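Local coordinates for protein xylulose kinase (Escherichia coli, PDB 2ITM) that phosphorylates D-xylulose at the expense of ATP to give D-xylulose 5-phosphate, working as a homodimeric sugar kinase of the FGGY family, at residues A[47-52]-A[218-223]; A[155-158]-A[164-167]. One frame throughout, in Å; residues are numbered along the deposited sequence.

Both contacts belong to the N-terminal domain of this FGGY kinase, and their centres lie about 15 Å apart. Contact 1 joins helix 45-62 to the end of helix 214-220, whereas contact 2 ties helix 152-161 to strand 165-167, the element that follows it. In chain order 47-52 comes first, then 155-158 and 164-167, and finally 218-223, so the local contact 2 falls within the long span that contact 1 bridges. Helices 45-62 and 152-161 also touch directly: Leu-156 CD2 lies 3.5 Å from Thr-52 OG1, and Tyr-155 packs on Trp-48. Helix 152-161 thus links the two contacts, packing on helix 45-62 and holding strand 165-167, all within the domain whose mixed sheet includes strands 2-7 and 226-232.

Contact 1: residues A[47-52]-A[218-223]; sequences QWWQAT and KAWGMA
Trp-49 and Trp-220 come from opposite directions and meet through the outer carbons of their six-membered rings, with Trp-49 CH2 3.8 Å from Trp-220 CZ2. The ring planes are inclined by only 24°, yet the centroids stand 5.7 Å apart. The indoles are thus slid past one another and overlap very little, in place of a full offset stack. With CG anti to the backbone N (chi1 167°), Trp-49 carries its six-membered ring out to this meeting. Thr-52 adds a looser apolar contact, its CG2 methyl 4.3 Å from Trp-220 CH2, and Met-56 and Met-160 also touch Trp-220.

The polar bonds lie around this apolar junction. Thr-52 OG1 donates to Trp-48 O one turn back (2.9 Å), and that carbonyl also receives Thr-52 N from the other face of its plane. Trp-220 NE1 is hydrogen-bonded to Asp-53, which anchors the indole to helix 45-62 a second time, while Arg-159 makes a cation-pi contact with Trp-49.

After Trp-220, Gly-221 adopts positive phi in a Schellman motif. The contact packs the last turn of helix 214-220, ended by this motif, against helix 45-62 in the N-terminal domain of this actin-type ATPase fold.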
ATOM      1  N   GLN A  47      -5.448 -36.018 -20.672  1.00 26.39           N
ATOM      2  CA  GLN A  47      -4.924 -34.814 -21.276  1.00 29.57           C
ATOM      3  C   GLN A  47      -3.400 -34.755 -21.288  1.00 21.72           C
ATOM      4  O   GLN A  47      -2.824 -34.178 -22.194  1.00 20.85           O
ATOM      5  CB  GLN A  47      -5.510 -33.562 -20.625  1.00 46.68           C
ATOM      6  CG  GLN A  47      -5.242 -32.269 -21.410  1.00 79.00           C
ATOM      7  CD  GLN A  47      -5.398 -30.974 -20.573  1.00 85.29           C
ATOM      8  OE1 GLN A  47      -5.493 -31.033 -19.348  1.00 59.79           O
ATOM      9  NE2 GLN A  47      -5.419 -29.826 -21.245  1.00 41.85           N
ATOM     10  N   TRP A  48      -2.753 -35.349 -20.289  1.00 21.20           N
ATOM     11  CA  TRP A  48      -1.299 -35.482 -20.295  1.00 27.68           C
ATOM     12  C   TRP A  48      -0.846 -36.284 -21.501  1.00 30.89           C
ATOM     13  O   TRP A  48       0.102 -35.932 -22.174  1.00 32.98           O
ATOM     14  CB  TRP A  48      -0.788 -36.150 -19.024  1.00 33.42           C
ATOM     15  CG  TRP A  48      -1.074 -35.418 -17.764  1.00 25.53           C
ATOM     16  CD1 TRP A  48      -1.311 -34.095 -17.620  1.00 20.19           C
ATOM     17  CD2 TRP A  48      -1.141 -35.989 -16.443  1.00 24.27           C
ATOM     18  NE1 TRP A  48      -1.524 -33.773 -16.293  1.00 27.80           N
ATOM     19  CE2 TRP A  48      -1.420 -34.941 -15.549  1.00 18.27           C
ATOM     20  CE3 TRP A  48      -0.989 -37.276 -15.930  1.00 20.94           C
ATOM     21  CZ2 TRP A  48      -1.573 -35.132 -14.187  1.00 31.71           C
ATOM     22  CZ3 TRP A  48      -1.136 -37.476 -14.592  1.00 22.89           C
ATOM     23  CH2 TRP A  48      -1.423 -36.422 -13.732  1.00 28.65           C
ATOM     24  N   TRP A  49      -1.543 -37.375 -21.769  1.00 37.39           N
ATOM     25  CA  TRP A  49      -1.113 -38.251 -22.825  1.00 27.06           C
ATOM     26  C   TRP A  49      -1.341 -37.600 -24.171  1.00 33.26           C
ATOM     27  O   TRP A  49      -0.438 -37.540 -24.985  1.00 23.59           O
ATOM     28  CB  TRP A  49      -1.810 -39.597 -22.770  1.00 21.06           C
ATOM     29  CG  TRP A  49      -1.606 -40.368 -24.021  1.00 33.20           C
ATOM     30  CD1 TRP A  49      -2.498 -40.545 -25.022  1.00 39.97           C
ATOM     31  CD2 TRP A  49      -0.419 -41.039 -24.428  1.00 34.36           C
ATOM     32  NE1 TRP A  49      -1.951 -41.302 -26.020  1.00 33.17           N
ATOM     33  CE2 TRP A  49      -0.668 -41.615 -25.678  1.00 34.79           C
ATOM     34  CE3 TRP A  49       0.840 -41.213 -23.860  1.00 25.09           C
ATOM     35  CZ2 TRP A  49       0.280 -42.344 -26.359  1.00 42.36           C
ATOM     36  CZ3 TRP A  49       1.752 -41.934 -24.520  1.00 22.89           C
ATOM     37  CH2 TRP A  49       1.474 -42.499 -25.753  1.00 40.16           C
ATOM     38  N   GLN A  50      -2.553 -37.118 -24.398  1.00 30.02           N
ATOM     39  CA  GLN A  50      -2.877 -36.501 -25.667  1.00 29.61           C
ATOM     40  C   GLN A  50      -1.927 -35.354 -25.974  1.00 33.68           C
ATOM     41  O   GLN A  50      -1.501 -35.184 -27.102  1.00 34.54           O
ATOM     42  CB  GLN A  50      -4.336 -36.039 -25.714  1.00 33.36           C
ATOM     43  CG  GLN A  50      -5.363 -37.162 -25.564  1.00 50.49           C
ATOM     44  CD  GLN A  50      -5.223 -38.243 -26.612  1.00 53.94           C
ATOM     45  OE1 GLN A  50      -5.589 -39.387 -26.379  1.00 54.22           O
ATOM     46  NE2 GLN A  50      -4.694 -37.885 -27.763  1.00 41.80           N
ATOM     47  N   ALA A  51      -1.588 -34.578 -24.960  1.00 26.02           N
ATOM     48  CA  ALA A  51      -0.638 -33.504 -25.135  1.00 29.38           C
ATOM     49  C   ALA A  51       0.737 -34.005 -25.513  1.00 24.71           C
ATOM     50  O   ALA A  51       1.378 -33.442 -26.383  1.00 31.97           O
ATOM     51  CB  ALA A  51      -0.565 -32.638 -23.916  1.00 34.14           C
ATOM     52  N   THR A  52       1.198 -35.058 -24.849  1.00 30.05           N
ATOM     53  CA  THR A  52       2.512 -35.612 -25.110  1.00 19.06           C
ATOM     54  C   THR A  52       2.582 -36.238 -26.499  1.00 38.70           C
ATOM     55  O   THR A  52       3.568 -36.085 -27.199  1.00 32.17           O
ATOM     56  CB  THR A  52       2.893 -36.662 -24.059  1.00 31.72           C
ATOM     57  OG1 THR A  52       2.900 -36.083 -22.755  1.00 27.67           O
ATOM     58  CG2 THR A  52       4.319 -37.109 -24.259  1.00 20.28           C
ATOM     59  N   LYS A 218       6.035 -46.930 -32.854  1.00 35.51           N
ATOM     60  CA  LYS A 218       5.553 -46.751 -34.211  1.00 49.79           C
ATOM     61  C   LYS A 218       4.816 -45.441 -34.453  1.00 41.31           C
ATOM     62  O   LYS A 218       5.104 -44.727 -35.400  1.00 42.98           O
ATOM     63  CB  LYS A 218       4.723 -47.949 -34.667  1.00 54.60           C
ATOM     64  CG  LYS A 218       4.346 -47.895 -36.136  1.00 60.25           C
ATOM     65  CD  LYS A 218       2.960 -48.442 -36.374  1.00 72.33           C
ATOM     66  CE  LYS A 218       2.589 -48.397 -37.833  1.00 80.33           C
ATOM     67  NZ  LYS A 218       2.903 -49.692 -38.502  1.00 74.95           N
ATOM     68  N   ALA A 219       3.870 -45.128 -33.587  1.00 35.66           N
ATOM     69  CA  ALA A 219       3.133 -43.891 -33.693  1.00 26.40           C
ATOM     70  C   ALA A 219       4.027 -42.663 -33.711  1.00 35.36           C
ATOM     71  O   ALA A 219       3.664 -41.653 -34.283  1.00 25.05           O
ATOM     72  CB  ALA A 219       2.121 -43.789 -32.606  1.00 32.60           C
ATOM     73  N   TRP A 220       5.193 -42.764 -33.079  1.00 34.35           N
ATOM     74  CA  TRP A 220       6.066 -41.618 -32.858  1.00 38.33           C
ATOM     75  C   TRP A 220       7.253 -41.623 -33.815  1.00 30.98           C
ATOM     76  O   TRP A 220       8.076 -40.730 -33.803  1.00 35.97           O
ATOM     77  CB  TRP A 220       6.560 -41.585 -31.409  1.00 39.29           C
ATOM     78  CG  TRP A 220       5.549 -41.115 -30.393  1.00 32.61           C
ATOM     79  CD1 TRP A 220       4.313 -40.618 -30.630  1.00 33.53           C
ATOM     80  CD2 TRP A 220       5.712 -41.106 -28.977  1.00 34.58           C
ATOM     81  NE1 TRP A 220       3.691 -40.296 -29.453  1.00 33.84           N
ATOM     82  CE2 TRP A 220       4.532 -40.591 -28.421  1.00 38.22           C
ATOM     83  CE3 TRP A 220       6.740 -41.481 -28.114  1.00 28.16           C
ATOM     84  CZ2 TRP A 220       4.358 -40.443 -27.056  1.00 29.57           C
ATOM     85  CZ3 TRP A 220       6.560 -41.332 -26.775  1.00 26.77           C
ATOM     86  CH2 TRP A 220       5.387 -40.818 -26.255  1.00 28.53           C
ATOM     87  N   GLY A 221       7.321 -42.647 -34.649  1.00 48.29           N
ATOM     88  CA  GLY A 221       8.372 -42.771 -35.635  1.00 47.95           C
ATOM     89  C   GLY A 221       9.713 -43.045 -35.001  1.00 42.95           C
ATOM     90  O   GLY A 221      10.709 -42.435 -35.354  1.00 22.53           O
ATOM     91  N   MET A 222       9.727 -43.958 -34.044  1.00 30.27           N
ATOM     92  CA  MET A 222      10.967 -44.337 -33.416  1.00 42.98           C
ATOM     93  C   MET A 222      11.071 -45.812 -33.088  1.00 40.95           C
ATOM     94  O   MET A 222      10.097 -46.538 -33.163  1.00 44.50           O
ATOM     95  CB  MET A 222      11.285 -43.440 -32.212  1.00 44.41           C
ATOM     96  CG  MET A 222      10.243 -43.388 -31.128  1.00 44.81           C
ATOM     97  SD  MET A 222      10.216 -41.829 -30.225  1.00 34.62           S
ATOM     98  CE  MET A 222      11.775 -41.975 -29.384  1.00 23.44           C
ATOM     99  N   ALA A 223      12.269 -46.240 -32.724  1.00 32.79           N
ATOM    100  CA  ALA A 223      12.512 -47.589 -32.205  1.00 41.53           C
ATOM    101  C   ALA A 223      11.924 -47.792 -30.812  1.00 32.03           C
ATOM    102  O   ALA A 223      11.672 -46.831 -30.109  1.00 34.78           O
ATOM    103  CB  ALA A 223      13.988 -47.882 -32.204  1.00 18.00           C
TER

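Contact 2: residues A[155-158]-A[164-167]; sequences YLRL and FASD
Arg-157 runs out with CG anti to its main-chain nitrogen (chi1 178°) and then bends at chi3 (-35°), which brings NE to the carbonyl of Ala-165. On the next residue, Leu-158 has its CG similarly placed, and its CD1 methyl comes to lie over the ring of Phe-164.

The arginine bond is short, NE to Ala-165 O being 2.8 Å, but not straight, with 149° at the hydrogen. NE approaches from above the carbonyl plane, and the oxygen sits near the guanidinium edge, somewhat tilted from its plane. The Ala-165 methyl packs alongside the arginine chain, its CB 3.7 Å from Arg-157 CD. The remaining nitrogens are also engaged: NH1 bonds to Val-228 O, and NH2 joins Ala-229 O and forms a salt bridge with Asp-154. Replacing Arg-157 with a leucine would probably leave three backbone carbonyls and the Asp-154 carboxylate without this common donor in a buried setting.

The side chains of Leu-158 and Phe-164 run alongside each other in the same direction. CD1 of Leu-158 is 3.8 Å from the centroid of the Phe-164 ring, almost on its normal, making a CH-pi contact.

Asp-167 stands at the N-cap of helix 168-172, its bond to Asp-170 N weak. Helix 152-161 is fastened to strand 165-167 also by Asp-154, which binds Ser-166 OG, and by the salt bridge of Lys-153 to Asp-167. The strand pairs in parallel with strand 201-203, while Arg-157 reaches across to strand 226-232 of the central mixed sheet.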
ATOM      1  N   TYR A 155       2.671 -41.849 -14.638  1.00 22.94           N
ATOM      2  CA  TYR A 155       1.503 -42.287 -15.382  1.00 26.55           C
ATOM      3  C   TYR A 155       1.819 -42.264 -16.865  1.00 25.92           C
ATOM      4  O   TYR A 155       1.494 -43.181 -17.587  1.00 20.42           O
ATOM      5  CB  TYR A 155       0.273 -41.427 -15.105  1.00 32.75           C
ATOM      6  CG  TYR A 155      -0.861 -41.713 -16.062  1.00 24.64           C
ATOM      7  CD1 TYR A 155      -1.681 -42.802 -15.882  1.00 28.17           C
ATOM      8  CD2 TYR A 155      -1.086 -40.907 -17.157  1.00 35.83           C
ATOM      9  CE1 TYR A 155      -2.707 -43.063 -16.754  1.00 41.07           C
ATOM     10  CE2 TYR A 155      -2.100 -41.159 -18.032  1.00 31.56           C
ATOM     11  CZ  TYR A 155      -2.909 -42.242 -17.836  1.00 29.69           C
ATOM     12  OH  TYR A 155      -3.916 -42.501 -18.718  1.00 38.90           O
ATOM     13  N   LEU A 156       2.491 -41.203 -17.276  1.00 21.58           N
ATOM     14  CA  LEU A 156       3.049 -41.089 -18.603  1.00 31.39           C
ATOM     15  C   LEU A 156       3.921 -42.271 -19.010  1.00 33.74           C
ATOM     16  O   LEU A 156       3.750 -42.821 -20.083  1.00 19.90           O
ATOM     17  CB  LEU A 156       3.809 -39.779 -18.740  1.00 37.28           C
ATOM     18  CG  LEU A 156       3.804 -39.121 -20.095  1.00 49.73           C
ATOM     19  CD1 LEU A 156       2.444 -39.193 -20.744  1.00 42.95           C
ATOM     20  CD2 LEU A 156       4.247 -37.689 -19.959  1.00 38.42           C
ATOM     21  N   ARG A 157       4.851 -42.653 -18.143  1.00 16.93           N
ATOM     22  CA  ARG A 157       5.658 -43.830 -18.371  1.00 13.16           C
ATOM     23  C   ARG A 157       4.830 -45.080 -18.648  1.00 15.49           C
ATOM     24  O   ARG A 157       5.068 -45.771 -19.612  1.00 24.24           O
ATOM     25  CB  ARG A 157       6.631 -44.060 -17.215  1.00 19.31           C
ATOM     26  CG  ARG A 157       7.477 -45.300 -17.351  1.00 18.73           C
ATOM     27  CD  ARG A 157       8.037 -45.836 -16.050  1.00 21.12           C
ATOM     28  NE  ARG A 157       8.365 -44.757 -15.139  1.00 27.75           N
ATOM     29  CZ  ARG A 157       9.365 -43.922 -15.317  1.00 25.66           C
ATOM     30  NH1 ARG A 157      10.163 -44.056 -16.359  1.00 29.25           N
ATOM     31  NH2 ARG A 157       9.573 -42.960 -14.449  1.00 27.53           N
ATOM     32  N   LEU A 158       3.861 -45.357 -17.788  1.00 28.44           N
ATOM     33  CA  LEU A 158       2.973 -46.502 -17.947  1.00 23.44           C
ATOM     34  C   LEU A 158       2.266 -46.512 -19.299  1.00 19.84           C
ATOM     35  O   LEU A 158       2.232 -47.517 -19.978  1.00 25.61           O
ATOM     36  CB  LEU A 158       1.965 -46.557 -16.810  1.00 30.25           C
ATOM     37  CG  LEU A 158       0.841 -47.575 -16.944  1.00 31.96           C
ATOM     38  CD1 LEU A 158       1.337 -48.938 -16.605  1.00 29.07           C
ATOM     39  CD2 LEU A 158      -0.349 -47.201 -16.093  1.00 27.82           C
ATOM     40  N   PHE A 164       5.080 -50.000 -14.343  1.00 17.82           N
ATOM     41  CA  PHE A 164       4.849 -49.167 -13.174  1.00 18.44           C
ATOM     42  C   PHE A 164       6.171 -48.851 -12.490  1.00 25.30           C
ATOM     43  O   PHE A 164       6.723 -49.682 -11.798  1.00 26.95           O
ATOM     44  CB  PHE A 164       3.934 -49.865 -12.154  1.00 23.05           C
ATOM     45  CG  PHE A 164       2.581 -50.252 -12.688  1.00 33.83           C
ATOM     46  CD1 PHE A 164       2.394 -51.452 -13.339  1.00 45.44           C
ATOM     47  CD2 PHE A 164       1.493 -49.426 -12.527  1.00 43.00           C
ATOM     48  CE1 PHE A 164       1.162 -51.800 -13.822  1.00 47.60           C
ATOM     49  CE2 PHE A 164       0.259 -49.781 -13.010  1.00 23.04           C
ATOM     50  CZ  PHE A 164       0.095 -50.962 -13.654  1.00 32.10           C
ATOM     51  N   ALA A 165       6.664 -47.634 -12.669  1.00 18.94           N
ATOM     52  CA  ALA A 165       7.950 -47.257 -12.121  1.00 23.21           C
ATOM     53  C   ALA A 165       8.089 -45.770 -11.815  1.00 23.60           C
ATOM     54  O   ALA A 165       7.512 -44.940 -12.484  1.00 22.46           O
ATOM     55  CB  ALA A 165       9.053 -47.716 -13.013  1.00 12.23           C
ATOM     56  N   SER A 166       8.877 -45.457 -10.795  1.00 16.29           N
ATOM     57  CA  SER A 166       9.295 -44.096 -10.527  1.00 22.17           C
ATOM     58  C   SER A 166      10.778 -43.976 -10.181  1.00 19.69           C
ATOM     59  O   SER A 166      11.470 -44.962 -10.085  1.00 18.75           O
ATOM     60  CB  SER A 166       8.435 -43.486  -9.418  1.00 24.09           C
ATOM     61  OG  SER A 166       8.560 -42.091  -9.374  1.00 20.41           O
ATOM     62  N   ASP A 167      11.200 -42.747  -9.971  1.00 17.34           N
ATOM     63  CA  ASP A 167      12.535 -42.453  -9.504  1.00 22.50           C
ATOM     64  C   ASP A 167      12.542 -41.896  -8.086  1.00 24.76           C
ATOM     65  O   ASP A 167      11.542 -41.462  -7.590  1.00 26.17           O
ATOM     66  CB  ASP A 167      13.236 -41.500 -10.460  1.00 16.15           C
ATOM     67  CG  ASP A 167      12.839 -40.074 -10.248  1.00 33.03           C
ATOM     68  OD1 ASP A 167      13.611 -39.337  -9.647  1.00 21.90           O
ATOM     69  OD2 ASP A 167      11.773 -39.604 -10.653  1.00 27.13           O
TER